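Local atomic coordinates of leucine aminopeptidase 2 (Saccharomyces cerevisiae, PDB entry 2XQ0), a protein that acts as a zinc-dependent aminopeptidase that preferentially cleaves di- and tripeptides, and has a low epoxide hydrolase activity that opens leukotriene A4 in vitro. Residues A[170-175]-A[191-196]; A[41-46]-A[117-122]; A[346-351]-A[464-469]; A[479-484]-A[496-501]. All coordinates share one frame; numbering follows the deposited sequence.

Overall arrangement
From the N terminus, interaction 2 closes first: 41-46 meets 117-122 and shuts a stretch of 70 residues with no helix, about half of it strand. Interaction 1 comes next, a short closure over fifteen residues between 170-175 and 191-196. Both belong to the same large mixed sheet of the N-terminal domain, and they touch where Phe41 packs on Ser173, Pro174 and Leu175. Interaction 3 spans 112 residues, bringing the loop 464-469 back onto helix 341-360 on the opposite side of the chain's centre from interactions 1 and 2. Interaction 4 then joins helix 469-484 to the end of helix 491-497, its centre about 24 Å from that of interaction 3. None nests or crosses another.

Interaction 1: A[170-175]-A[191-196]; sequences SIESPL and TNIYRF
Tyr194 offers the edge of its ring to the backbone of 170-175: CD2 lies 3.4 Å from Ile171 O, in the ring plane, and Ser173 O is also at the edge, 4.1 Å from CE2, while Leu175 O comes in obliquely. With CG opposite the carbonyl carbon (chi1 -58°), this edge lies along the 170-175 backbone. The Phe196 ring meets the tip of Ile171, whose CD1 is 4.2 Å from CE2, the two side chains crossing at about a right angle. On the other face of the sheet, the guanidinium of Arg195 has Ile193 CG2 over the rim of one face; Ser170 OG is close to it, but at a poor angle for a hydrogen bond.

The two antiparallel strands carrying these side chains run side by side. Ile171 and Tyr194 form the hydrogen-bonded pair, with Ile171 N to Tyr194 O at 2.8 Å and Tyr194 N to Ile171 O at 2.9 Å, the latter practically straight (178°). Past the end of the first strand Ser173 N still reaches Asn192 O, at 3.0 Å. Ser170 with Arg195 and Glu172 with Ile193 are non-hydrogen-bonded pairs.

In the sheet of the N-terminal domain, strand 28-40 runs parallel along the far side of 165-172, and 182-183 flanks 193-199. Val177 and Phe179, from a strand of a second sheet, cover the face of Ile171 and Phe196.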
loop_
_atom_site.group_PDB
_atom_site.type_symbol
_atom_site.label_atom_id
_atom_site.label_comp_id
_atom_site.label_asym_id
_atom_site.label_seq_id
_atom_site.Cartn_x
_atom_site.Cartn_y
_atom_site.Cartn_z
ATOM N N SER A 170 -2.195 9.237 -24.087
ATOM C CA SER A 170 -1.161 10.122 -24.599
ATOM C C SER A 170 -0.982 11.219 -23.589
ATOM O O SER A 170 -1.958 11.839 -23.159
ATOM C CB SER A 170 -1.552 10.724 -25.941
ATOM O OG SER A 170 -1.855 9.697 -26.859
ATOM N N ILE A 171 0.265 11.456 -23.200
ATOM C CA ILE A 171 0.535 12.436 -22.168
ATOM C C ILE A 171 1.611 13.391 -22.650
ATOM O O ILE A 171 2.733 12.995 -22.925
ATOM C CB ILE A 171 0.952 11.781 -20.855
ATOM C CG1 ILE A 171 -0.101 10.742 -20.446
ATOM C CG2 ILE A 171 1.108 12.834 -19.773
ATOM C CD1 ILE A 171 0.268 9.923 -19.254
ATOM N N GLU A 172 1.247 14.655 -22.773
ATOM C CA GLU A 172 2.208 15.665 -23.199
ATOM C C GLU A 172 2.832 16.285 -21.952
ATOM O O GLU A 172 2.121 16.635 -21.018
ATOM C CB GLU A 172 1.486 16.725 -24.023
ATOM C CG GLU A 172 2.407 17.779 -24.604
ATOM C CD GLU A 172 1.652 18.801 -25.422
ATOM O OE1 GLU A 172 0.434 18.966 -25.185
ATOM O OE2 GLU A 172 2.280 19.439 -26.296
ATOM N N SER A 173 4.153 16.397 -21.933
ATOM C CA SER A 173 4.869 16.996 -20.806
ATOM C C SER A 173 6.218 17.524 -21.273
ATOM O O SER A 173 6.818 16.961 -22.185
ATOM C CB SER A 173 5.097 15.953 -19.704
ATOM O OG SER A 173 5.730 16.532 -18.569
ATOM N N PRO A 174 6.711 18.607 -20.650
ATOM C CA PRO A 174 8.067 19.048 -21.002
ATOM C C PRO A 174 9.145 18.200 -20.344
ATOM O O PRO A 174 10.317 18.480 -20.557
ATOM C CB PRO A 174 8.123 20.482 -20.468
ATOM C CG PRO A 174 7.125 20.506 -19.359
ATOM C CD PRO A 174 6.027 19.559 -19.754
ATOM N N LEU A 175 8.752 17.199 -19.550
ATOM C CA LEU A 175 9.686 16.273 -18.896
ATOM C C LEU A 175 9.208 14.828 -19.092
ATOM O O LEU A 175 8.032 14.605 -19.359
ATOM C CB LEU A 175 9.780 16.583 -17.396
ATOM C CG LEU A 175 10.399 17.924 -16.980
ATOM C CD1 LEU A 175 10.152 18.230 -15.510
ATOM C CD2 LEU A 175 11.898 17.940 -17.274
ATOM N N THR A 191 10.922 13.385 -28.031
ATOM C CA THR A 191 9.507 13.750 -28.063
ATOM C C THR A 191 9.030 14.315 -26.729
ATOM O O THR A 191 9.640 14.080 -25.683
ATOM C CB THR A 191 8.609 12.540 -28.414
ATOM O OG1 THR A 191 7.268 12.991 -28.668
ATOM C CG2 THR A 191 8.600 11.529 -27.268
ATOM N N ASN A 192 7.934 15.064 -26.776
ATOM C CA ASN A 192 7.273 15.525 -25.561
ATOM C C ASN A 192 5.877 14.926 -25.404
ATOM O O ASN A 192 5.115 15.349 -24.542
ATOM C CB ASN A 192 7.223 17.051 -25.509
ATOM C CG ASN A 192 8.597 17.667 -25.334
ATOM O OD1 ASN A 192 9.552 16.987 -24.952
ATOM N ND2 ASN A 192 8.706 18.960 -25.621
ATOM N N ILE A 193 5.555 13.941 -26.240
ATOM C CA ILE A 193 4.274 13.246 -26.168
ATOM C C ILE A 193 4.501 11.761 -25.938
ATOM O O ILE A 193 5.019 11.057 -26.801
ATOM C CB ILE A 193 3.434 13.450 -27.437
ATOM C CG1 ILE A 193 2.944 14.894 -27.514
ATOM C CG2 ILE A 193 2.245 12.511 -27.445
ATOM C CD1 ILE A 193 2.038 15.166 -28.679
ATOM N N TYR A 194 4.117 11.298 -24.756
ATOM C CA TYR A 194 4.360 9.927 -24.347
ATOM C C TYR A 194 3.079 9.107 -24.497
ATOM O O TYR A 194 2.063 9.419 -23.871
ATOM C CB TYR A 194 4.858 9.910 -22.897
ATOM C CG TYR A 194 6.114 10.735 -22.729
ATOM C CD1 TYR A 194 7.367 10.129 -22.688
ATOM C CD2 TYR A 194 6.050 12.128 -22.651
ATOM C CE1 TYR A 194 8.508 10.870 -22.554
ATOM C CE2 TYR A 194 7.194 12.881 -22.512
ATOM C CZ TYR A 194 8.419 12.246 -22.471
ATOM O OH TYR A 194 9.565 12.996 -22.345
ATOM N N ARG A 195 3.132 8.066 -25.330
ATOM C CA ARG A 195 1.965 7.208 -25.559
ATOM C C ARG A 195 2.148 5.850 -24.898
ATOM O O ARG A 195 3.269 5.317 -24.862
ATOM C CB ARG A 195 1.703 7.037 -27.053
ATOM C CG ARG A 195 1.479 8.345 -27.791
ATOM C CD ARG A 195 1.185 8.077 -29.252
ATOM N NE ARG A 195 0.966 9.307 -30.007
ATOM C CZ ARG A 195 -0.200 9.945 -30.072
ATOM N NH1 ARG A 195 -1.256 9.473 -29.422
ATOM N NH2 ARG A 195 -0.311 11.053 -30.788
ATOM N N PHE A 196 1.055 5.299 -24.366
ATOM C CA PHE A 196 1.110 4.036 -23.619
ATOM C C PHE A 196 -0.115 3.218 -23.946
ATOM O O PHE A 196 -1.126 3.749 -24.394
ATOM C CB PHE A 196 1.089 4.276 -22.101
ATOM C CG PHE A 196 2.182 5.159 -21.605
ATOM C CD1 PHE A 196 3.389 4.621 -21.175
ATOM C CD2 PHE A 196 2.009 6.532 -21.553
ATOM C CE1 PHE A 196 4.398 5.428 -20.713
ATOM C CE2 PHE A 196 3.025 7.355 -21.096
ATOM C CZ PHE A 196 4.219 6.799 -20.666
#

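Interaction 2: A[41-46]-A[117-122]; sequences FEKSAI and QFRTTD
Ile46 and Thr120 join two antiparallel neighbours of the N-terminal sheet, the start of strand 45-56 and the end of 111-120, in a buried contact where a side chain takes over from the backbone. Thr120 N donates to Ile46 O at 2.8 Å, an ordinary sheet bond. The return bond runs from Ile46 N to Thr120 OG1, also 2.8 Å and nearly straight (163°). The hydroxyl sits between its own backbone N and carbonyl carbon (chi1 61°), which puts OG1 in range of Ile46 N.

Next to this pair, Arg119 NH2 lies 3.4 Å from Ala45 CB and 3.8 Å from Lys43 CD, the two long side chains crossing at about a right angle. Ser44 and Ala45 form a G1 beta bulge opposite Ser40. Beyond the paired ends, water fills in: water 2 takes the proton of Thr120 OG1 at 2.8 Å and donates to Ser44 O and Thr121 O.

A valine at Thr120 would probably leave Ile46 N-H and water 2 without their shared partner. OG1 both accepts from Ile46 N and donates to water 2, and a backbone N-H in a buried place is satisfied without a facing carbonyl.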
loop_
_atom_site.group_PDB
_atom_site.type_symbol
_atom_site.label_atom_id
_atom_site.label_comp_id
_atom_site.label_asym_id
_atom_site.label_seq_id
_atom_site.Cartn_x
_atom_site.Cartn_y
_atom_site.Cartn_z
ATOM N N PHE A 41 3.302 22.077 -15.328
ATOM C CA PHE A 41 4.000 22.392 -14.079
ATOM C C PHE A 41 3.786 23.848 -13.711
ATOM O O PHE A 41 3.729 24.204 -12.537
ATOM C CB PHE A 41 5.501 22.074 -14.190
ATOM C CG PHE A 41 5.787 20.608 -14.402
ATOM C CD1 PHE A 41 5.819 19.732 -13.327
ATOM C CD2 PHE A 41 5.998 20.105 -15.676
ATOM C CE1 PHE A 41 6.062 18.376 -13.517
ATOM C CE2 PHE A 41 6.235 18.756 -15.879
ATOM C CZ PHE A 41 6.272 17.888 -14.796
ATOM N N GLU A 42 3.665 24.684 -14.729
ATOM C CA GLU A 42 3.377 26.098 -14.529
ATOM C C GLU A 42 2.095 26.294 -13.725
ATOM O O GLU A 42 2.064 27.081 -12.777
ATOM C CB GLU A 42 3.254 26.815 -15.875
ATOM C CG GLU A 42 3.080 28.312 -15.749
ATOM C CD GLU A 42 2.451 28.926 -16.982
ATOM O OE1 GLU A 42 2.252 30.163 -17.002
ATOM O OE2 GLU A 42 2.153 28.166 -17.931
ATOM N N LYS A 43 1.038 25.575 -14.098
ATOM C CA LYS A 43 -0.250 25.767 -13.451
ATOM C C LYS A 43 -0.510 24.715 -12.383
ATOM O O LYS A 43 -1.486 24.806 -11.645
ATOM C CB LYS A 43 -1.368 25.761 -14.493
ATOM C CG LYS A 43 -1.311 26.952 -15.436
ATOM C CD LYS A 43 -2.331 26.840 -16.554
ATOM C CE LYS A 43 -2.516 28.178 -17.268
ATOM N NZ LYS A 43 -1.216 28.780 -17.680
ATOM N N SER A 44 0.385 23.734 -12.288
ATOM C CA SER A 44 0.138 22.530 -11.495
ATOM C C SER A 44 -1.245 21.953 -11.788
ATOM O O SER A 44 -2.057 21.759 -10.883
ATOM C CB SER A 44 0.310 22.804 -9.996
ATOM O OG SER A 44 1.617 23.261 -9.724
ATOM N N ALA A 45 -1.498 21.682 -13.062
ATOM C CA ALA A 45 -2.730 21.047 -13.490
ATOM C C ALA A 45 -2.479 20.046 -14.609
ATOM O O ALA A 45 -1.560 20.193 -15.414
ATOM C CB ALA A 45 -3.747 22.100 -13.951
ATOM N N ILE A 46 -3.301 19.013 -14.641
ATOM C CA ILE A 46 -3.380 18.133 -15.787
ATOM C C ILE A 46 -4.729 18.383 -16.457
ATOM O O ILE A 46 -5.761 18.465 -15.792
ATOM C CB ILE A 46 -3.189 16.674 -15.364
ATOM C CG1 ILE A 46 -1.727 16.461 -14.936
ATOM C CG2 ILE A 46 -3.513 15.735 -16.512
ATOM C CD1 ILE A 46 -1.419 15.055 -14.490
ATOM N N GLN A 117 -14.022 16.771 -21.752
ATOM C CA GLN A 117 -12.866 17.635 -21.571
ATOM C C GLN A 117 -12.892 18.195 -20.173
ATOM O O GLN A 117 -13.936 18.622 -19.685
ATOM C CB GLN A 117 -12.878 18.795 -22.563
ATOM C CG GLN A 117 -12.670 18.390 -23.998
ATOM C CD GLN A 117 -12.920 19.540 -24.938
ATOM O OE1 GLN A 117 -12.345 20.619 -24.780
ATOM N NE2 GLN A 117 -13.796 19.329 -25.912
ATOM N N PHE A 118 -11.735 18.217 -19.534
ATOM C CA PHE A 118 -11.680 18.643 -18.154
ATOM C C PHE A 118 -10.276 19.107 -17.827
ATOM O O PHE A 118 -9.344 18.897 -18.614
ATOM C CB PHE A 118 -12.048 17.461 -17.243
ATOM C CG PHE A 118 -11.023 16.371 -17.248
ATOM C CD1 PHE A 118 -11.006 15.419 -18.256
ATOM C CD2 PHE A 118 -10.056 16.314 -16.265
ATOM C CE1 PHE A 118 -10.048 14.425 -18.267
ATOM C CE2 PHE A 118 -9.105 15.337 -16.278
ATOM C CZ PHE A 118 -9.093 14.390 -17.287
ATOM N N ARG A 119 -10.130 19.718 -16.654
ATOM C CA ARG A 119 -8.821 19.939 -16.063
ATOM C C ARG A 119 -8.882 19.684 -14.554
ATOM O O ARG A 119 -9.937 19.828 -13.929
ATOM C CB ARG A 119 -8.329 21.361 -16.355
ATOM C CG ARG A 119 -9.248 22.451 -15.831
ATOM C CD ARG A 119 -8.802 23.851 -16.295
ATOM N NE ARG A 119 -7.477 24.163 -15.770
ATOM C CZ ARG A 119 -6.363 24.186 -16.496
ATOM N NH1 ARG A 119 -6.408 23.941 -17.801
ATOM N NH2 ARG A 119 -5.204 24.479 -15.915
ATOM N N THR A 120 -7.750 19.295 -13.973
ATOM C CA THR A 120 -7.646 19.211 -12.528
ATOM C C THR A 120 -7.623 20.603 -11.889
ATOM O O THR A 120 -7.364 21.608 -12.556
ATOM C CB THR A 120 -6.428 18.376 -12.080
ATOM O OG1 THR A 120 -5.195 18.978 -12.543
ATOM C CG2 THR A 120 -6.548 16.971 -12.621
ATOM N N THR A 121 -7.916 20.673 -10.597
ATOM C CA THR A 121 -7.921 21.968 -9.920
ATOM C C THR A 121 -6.914 21.989 -8.777
ATOM O O THR A 121 -6.269 20.974 -8.474
ATOM C CB THR A 121 -9.333 22.359 -9.389
ATOM O OG1 THR A 121 -9.661 21.570 -8.240
ATOM C CG2 THR A 121 -10.404 22.183 -10.466
ATOM N N ASP A 122 -6.767 23.155 -8.160
ATOM C CA ASP A 122 -5.890 23.307 -7.006
ATOM C C ASP A 122 -6.306 22.380 -5.853
ATOM O O ASP A 122 -5.485 22.034 -5.017
ATOM C CB ASP A 122 -5.893 24.759 -6.516
ATOM C CG ASP A 122 -5.388 25.736 -7.566
ATOM O OD1 ASP A 122 -4.881 25.283 -8.615
ATOM O OD2 ASP A 122 -5.496 26.962 -7.341
HETATM O O HOH W 1 -3.227 26.792 -11.213
HETATM O O HOH W 2 -4.221 20.201 -10.239
HETATM O O HOH W 3 -2.929 23.577 -9.072
#

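Interaction 3: A[346-351]-A[464-469]; sequences FSALIG and PHFITA
Ala348 and Leu349, on one flank of helix 341-360, receive Phe466 from the loop between helices 451-456 and 469-484. This is helix-on-loop packing in which the connection leading into the helices of the C-terminal part lies back on a helix of the M1 peptidase domain.

The aromatic contact is a CH-pi interaction. Ala348 CB stands over a face of the Phe466 ring, 3.6 Å from its centroid and 21° off the normal, somewhat toward the rim. Pro464 CB lies above the rim of the opposite face, and the ring is thus held between a helix methyl and a proline of its own loop. Placing CG opposite the carbonyl carbon (chi1 -67°) carries the ring to Ala348. Phe394 and Asn395 of helix 388-403, the helix that also bears the active-site Tyr390, touch Phe466 as well. An alanine in place of Phe466 would probably open a gap between Ala348 and Pro464 and cost Leu349 CD2 its ring contact.

The aliphatic contacts belong to Leu349, which lies alongside Phe466 and runs antiparallel to it. Its CD2 is 3.7 Å from Phe466 CB and approaches the ring obliquely.

Polar bonds tie the loop down just outside the contact: Ile467 N to the side chain of His345 on the same helix, and Thr468 OG1 to Asp472. The other methyl of Leu349, CD1, rests on the loop backbone, 3.7 Å from Ile467 O and 3.9 Å from Thr468 CA.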
loop_
_atom_site.group_PDB
_atom_site.type_symbol
_atom_site.label_atom_id
_atom_site.label_comp_id
_atom_site.label_asym_id
_atom_site.label_seq_id
_atom_site.Cartn_x
_atom_site.Cartn_y
_atom_site.Cartn_z
ATOM N N PHE A 346 8.691 -15.749 10.404
ATOM C CA PHE A 346 9.165 -14.530 11.071
ATOM C C PHE A 346 8.367 -13.329 10.563
ATOM O O PHE A 346 7.935 -12.469 11.319
ATOM C CB PHE A 346 10.666 -14.322 10.808
ATOM C CG PHE A 346 11.224 -13.071 11.440
ATOM C CD1 PHE A 346 11.425 -13.000 12.813
ATOM C CD2 PHE A 346 11.517 -11.963 10.672
ATOM C CE1 PHE A 346 11.923 -11.849 13.395
ATOM C CE2 PHE A 346 12.026 -10.815 11.251
ATOM C CZ PHE A 346 12.226 -10.752 12.609
ATOM N N SER A 347 8.171 -13.261 9.261
ATOM C CA SER A 347 7.410 -12.145 8.695
ATOM C C SER A 347 5.970 -12.134 9.262
ATOM O O SER A 347 5.430 -11.071 9.583
ATOM C CB SER A 347 7.447 -12.229 7.156
ATOM O OG SER A 347 6.544 -11.319 6.559
ATOM N N ALA A 348 5.372 -13.313 9.438
ATOM C CA ALA A 348 4.000 -13.413 9.951
ATOM C C ALA A 348 3.942 -12.979 11.402
ATOM O O ALA A 348 2.934 -12.447 11.863
ATOM C CB ALA A 348 3.485 -14.852 9.833
ATOM N N LEU A 349 5.029 -13.219 12.125
ATOM C CA LEU A 349 5.115 -12.878 13.544
ATOM C C LEU A 349 5.169 -11.388 13.723
ATOM O O LEU A 349 4.577 -10.854 14.649
ATOM C CB LEU A 349 6.380 -13.460 14.175
ATOM C CG LEU A 349 6.429 -14.924 14.585
ATOM C CD1 LEU A 349 7.865 -15.288 14.953
ATOM C CD2 LEU A 349 5.486 -15.194 15.747
ATOM N N ILE A 350 5.929 -10.716 12.866
ATOM C CA ILE A 350 5.958 -9.261 12.916
ATOM C C ILE A 350 4.568 -8.732 12.546
ATOM O O ILE A 350 4.072 -7.821 13.186
ATOM C CB ILE A 350 7.006 -8.644 11.969
ATOM C CG1 ILE A 350 8.410 -9.219 12.217
ATOM C CG2 ILE A 350 6.993 -7.121 12.090
ATOM C CD1 ILE A 350 8.842 -9.198 13.649
ATOM N N GLY A 351 3.952 -9.315 11.518
ATOM C CA GLY A 351 2.604 -8.947 11.102
ATOM C C GLY A 351 1.563 -9.130 12.199
ATOM O O GLY A 351 0.632 -8.332 12.337
ATOM N N PRO A 464 -2.106 -18.400 15.441
ATOM C CA PRO A 464 -1.469 -19.614 14.927
ATOM C C PRO A 464 -0.153 -19.921 15.639
ATOM O O PRO A 464 0.334 -19.102 16.414
ATOM C CB PRO A 464 -1.212 -19.273 13.460
ATOM C CG PRO A 464 -1.103 -17.773 13.439
ATOM C CD PRO A 464 -1.960 -17.235 14.544
ATOM N N HIS A 465 0.421 -21.084 15.363
ATOM C CA HIS A 465 1.683 -21.473 15.986
ATOM C C HIS A 465 2.840 -21.263 15.023
ATOM O O HIS A 465 3.305 -22.206 14.378
ATOM C CB HIS A 465 1.626 -22.930 16.446
ATOM C CG HIS A 465 0.511 -23.211 17.406
ATOM N ND1 HIS A 465 -0.736 -23.635 16.995
ATOM C CD2 HIS A 465 0.445 -23.106 18.754
ATOM C CE1 HIS A 465 -1.514 -23.797 18.050
ATOM N NE2 HIS A 465 -0.822 -23.480 19.130
ATOM N N PHE A 466 3.304 -20.022 14.936
ATOM C CA PHE A 466 4.396 -19.672 14.040
ATOM C C PHE A 466 5.730 -20.214 14.520
ATOM O O PHE A 466 6.007 -20.275 15.725
ATOM C CB PHE A 466 4.495 -18.161 13.863
ATOM C CG PHE A 466 3.329 -17.567 13.140
ATOM C CD1 PHE A 466 2.903 -18.110 11.939
ATOM C CD2 PHE A 466 2.667 -16.463 13.655
ATOM C CE1 PHE A 466 1.824 -17.575 11.270
ATOM C CE2 PHE A 466 1.596 -15.916 12.989
ATOM C CZ PHE A 466 1.173 -16.477 11.787
ATOM N N ILE A 467 6.558 -20.615 13.569
ATOM C CA ILE A 467 7.941 -20.992 13.875
ATOM C C ILE A 467 8.647 -19.733 14.372
ATOM O O ILE A 467 8.687 -18.715 13.673
ATOM C CB ILE A 467 8.635 -21.557 12.625
ATOM C CG1 ILE A 467 7.926 -22.842 12.165
ATOM C CG2 ILE A 467 10.135 -21.779 12.877
ATOM C CD1 ILE A 467 8.290 -23.252 10.751
ATOM N N THR A 468 9.157 -19.764 15.598
ATOM C CA THR A 468 9.710 -18.536 16.189
ATOM C C THR A 468 11.224 -18.507 16.161
ATOM O O THR A 468 11.837 -17.628 16.762
ATOM C CB THR A 468 9.279 -18.349 17.645
ATOM O OG1 THR A 468 9.909 -19.348 18.458
ATOM C CG2 THR A 468 7.760 -18.452 17.781
ATOM N N ALA A 469 11.826 -19.465 15.459
ATOM C CA ALA A 469 13.282 -19.585 15.400
ATOM C C ALA A 469 14.043 -18.263 15.195
ATOM O O ALA A 469 14.946 -17.952 15.960
ATOM C CB ALA A 469 13.689 -20.593 14.341
#

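Interaction 4: A[479-484]-A[496-501]; sequences DKWVEM and SEFNAI
Glu497, the last residue of helix 491-497, meets helix 469-484 with both its carboxylate and its backbone carbonyl, in the helical C-terminal part of the chain, away from the zinc site. OE2 lies 3.1 Å from Lys480 CE and 3.5 Å from Met484 CE, while the salt bridge to Lys480 NZ is long at 3.8 Å. Glu497 O accepts a hydrogen bond from the same NZ at 3.3 Å, the donor standing above the carbonyl plane, 40° out of it. Lys480 gets there by stretching straight out, its CG opposite the backbone N (chi1 -172°).

Phe498, where the chain leaves helical geometry, packs against helix 469-484. Its ring lies in an offset stack on the five-membered ring of Trp481, centroids 3.8 Å apart and planes at 13°, with Trp481 CE2 over the phenyl centre. Met484 CB touches the ring edge, 3.7 Å from CZ. Lys480 CD comes obliquely to CE1 at 3.7 Å, and Lys480 O lies at the edge, in plane.

Trp481 NE1 stands over the phenyl face, yet its hydrogen bond goes to Tyr547 OH, whose ring also meets the indole. The lysine charge lies beside a carboxylate and a carbonyl at a helix C terminus, both negative in character, which would be expected to stabilise it. An aromatic stack thus anchors this junction, with a long salt bridge beside it.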
loop_
_atom_site.group_PDB
_atom_site.type_symbol
_atom_site.label_atom_id
_atom_site.label_comp_id
_atom_site.label_asym_id
_atom_site.label_seq_id
_atom_site.Cartn_x
_atom_site.Cartn_y
_atom_site.Cartn_z
ATOM N N ASP A 479 15.421 -9.123 26.319
ATOM C CA ASP A 479 15.255 -9.508 27.718
ATOM C C ASP A 479 16.549 -9.268 28.515
ATOM O O ASP A 479 16.535 -8.650 29.582
ATOM C CB ASP A 479 14.808 -10.969 27.817
ATOM C CG ASP A 479 13.450 -11.213 27.168
ATOM O OD1 ASP A 479 12.742 -10.225 26.883
ATOM O OD2 ASP A 479 13.084 -12.391 26.946
ATOM N N LYS A 480 17.669 -9.740 27.979
ATOM C CA LYS A 480 18.971 -9.599 28.635
ATOM C C LYS A 480 19.339 -8.132 28.883
ATOM O O LYS A 480 19.832 -7.782 29.958
ATOM C CB LYS A 480 20.061 -10.281 27.805
ATOM C CG LYS A 480 21.423 -10.351 28.489
ATOM C CD LYS A 480 22.504 -10.871 27.523
ATOM C CE LYS A 480 23.896 -10.836 28.158
ATOM N NZ LYS A 480 24.994 -11.176 27.199
ATOM N N TRP A 481 19.106 -7.282 27.886
ATOM C CA TRP A 481 19.327 -5.846 28.032
ATOM C C TRP A 481 18.439 -5.256 29.108
ATOM O O TRP A 481 18.898 -4.446 29.909
ATOM C CB TRP A 481 19.120 -5.093 26.708
ATOM C CG TRP A 481 20.399 -4.933 25.963
ATOM C CD1 TRP A 481 20.860 -5.707 24.934
ATOM C CD2 TRP A 481 21.420 -3.969 26.233
ATOM N NE1 TRP A 481 22.099 -5.259 24.523
ATOM C CE2 TRP A 481 22.464 -4.196 25.311
ATOM C CE3 TRP A 481 21.555 -2.934 27.166
ATOM C CZ2 TRP A 481 23.620 -3.418 25.292
ATOM C CZ3 TRP A 481 22.691 -2.166 27.140
ATOM C CH2 TRP A 481 23.713 -2.411 26.213
ATOM N N VAL A 482 17.166 -5.644 29.122
ATOM C CA VAL A 482 16.252 -5.106 30.127
ATOM C C VAL A 482 16.734 -5.448 31.530
ATOM O O VAL A 482 16.662 -4.623 32.445
ATOM C CB VAL A 482 14.802 -5.601 29.917
ATOM C CG1 VAL A 482 13.929 -5.169 31.079
ATOM C CG2 VAL A 482 14.237 -5.041 28.617
ATOM N N GLU A 483 17.250 -6.664 31.685
ATOM C CA GLU A 483 17.701 -7.158 32.981
ATOM C C GLU A 483 18.982 -6.459 33.433
ATOM O O GLU A 483 19.075 -5.977 34.558
ATOM C CB GLU A 483 17.942 -8.673 32.900
ATOM C CG GLU A 483 17.758 -9.417 34.224
ATOM C CD GLU A 483 16.294 -9.507 34.651
ATOM O OE1 GLU A 483 15.460 -8.741 34.114
ATOM O OE2 GLU A 483 15.976 -10.346 35.521
ATOM N N MET A 484 19.970 -6.420 32.543
ATOM C CA MET A 484 21.288 -5.891 32.857
ATOM C C MET A 484 21.285 -4.384 33.117
ATOM O O MET A 484 22.164 -3.861 33.802
ATOM C CB MET A 484 22.270 -6.251 31.743
ATOM C CG MET A 484 22.536 -7.745 31.648
ATOM S SD MET A 484 23.153 -8.397 33.218
ATOM C CE MET A 484 22.491 -10.073 33.157
ATOM N N SER A 496 31.596 -5.488 29.230
ATOM C CA SER A 496 31.946 -6.839 29.665
ATOM C C SER A 496 30.820 -7.833 29.404
ATOM O O SER A 496 31.078 -8.999 29.131
ATOM C CB SER A 496 32.340 -6.856 31.140
ATOM O OG SER A 496 33.545 -6.138 31.337
ATOM N N GLU A 497 29.574 -7.371 29.479
ATOM C CA GLU A 497 28.420 -8.231 29.199
ATOM C C GLU A 497 28.064 -8.265 27.711
ATOM O O GLU A 497 27.679 -9.308 27.163
ATOM C CB GLU A 497 27.199 -7.760 29.999
ATOM C CG GLU A 497 26.882 -8.602 31.222
ATOM C CD GLU A 497 26.387 -9.996 30.867
ATOM O OE1 GLU A 497 27.221 -10.867 30.554
ATOM O OE2 GLU A 497 25.160 -10.222 30.898
ATOM N N PHE A 498 28.187 -7.118 27.054
ATOM C CA PHE A 498 27.680 -6.972 25.698
ATOM C C PHE A 498 28.783 -6.613 24.713
ATOM O O PHE A 498 29.722 -5.914 25.062
ATOM C CB PHE A 498 26.622 -5.862 25.664
ATOM C CG PHE A 498 25.421 -6.137 26.541
ATOM C CD1 PHE A 498 24.431 -7.026 26.132
ATOM C CD2 PHE A 498 25.266 -5.488 27.758
ATOM C CE1 PHE A 498 23.316 -7.272 26.934
ATOM C CE2 PHE A 498 24.144 -5.727 28.566
ATOM C CZ PHE A 498 23.171 -6.619 28.151
ATOM N N ASN A 499 28.671 -7.086 23.481
ATOM C CA ASN A 499 29.445 -6.467 22.414
ATOM C C ASN A 499 28.891 -6.641 20.995
ATOM O O ASN A 499 27.974 -7.429 20.754
ATOM C CB ASN A 499 30.934 -6.814 22.505
ATOM C CG ASN A 499 31.816 -5.569 22.493
ATOM O OD1 ASN A 499 31.952 -4.877 23.509
ATOM N ND2 ASN A 499 32.409 -5.270 21.338
ATOM N N ALA A 500 29.456 -5.876 20.071
ATOM C CA ALA A 500 28.980 -5.830 18.699
ATOM C C ALA A 500 28.687 -7.225 18.180
ATOM O O ALA A 500 27.853 -7.413 17.293
ATOM C CB ALA A 500 30.011 -5.138 17.812
ATOM N N ILE A 501 29.378 -8.203 18.748
ATOM C CA ILE A 501 29.236 -9.591 18.331
ATOM C C ILE A 501 27.796 -10.106 18.415
ATOM O O ILE A 501 27.388 -10.960 17.617
ATOM C CB ILE A 501 30.123 -10.525 19.189
ATOM C CG1 ILE A 501 31.572 -10.022 19.214
ATOM C CG2 ILE A 501 30.042 -11.950 18.673
ATOM C CD1 ILE A 501 31.793 -8.788 20.073
#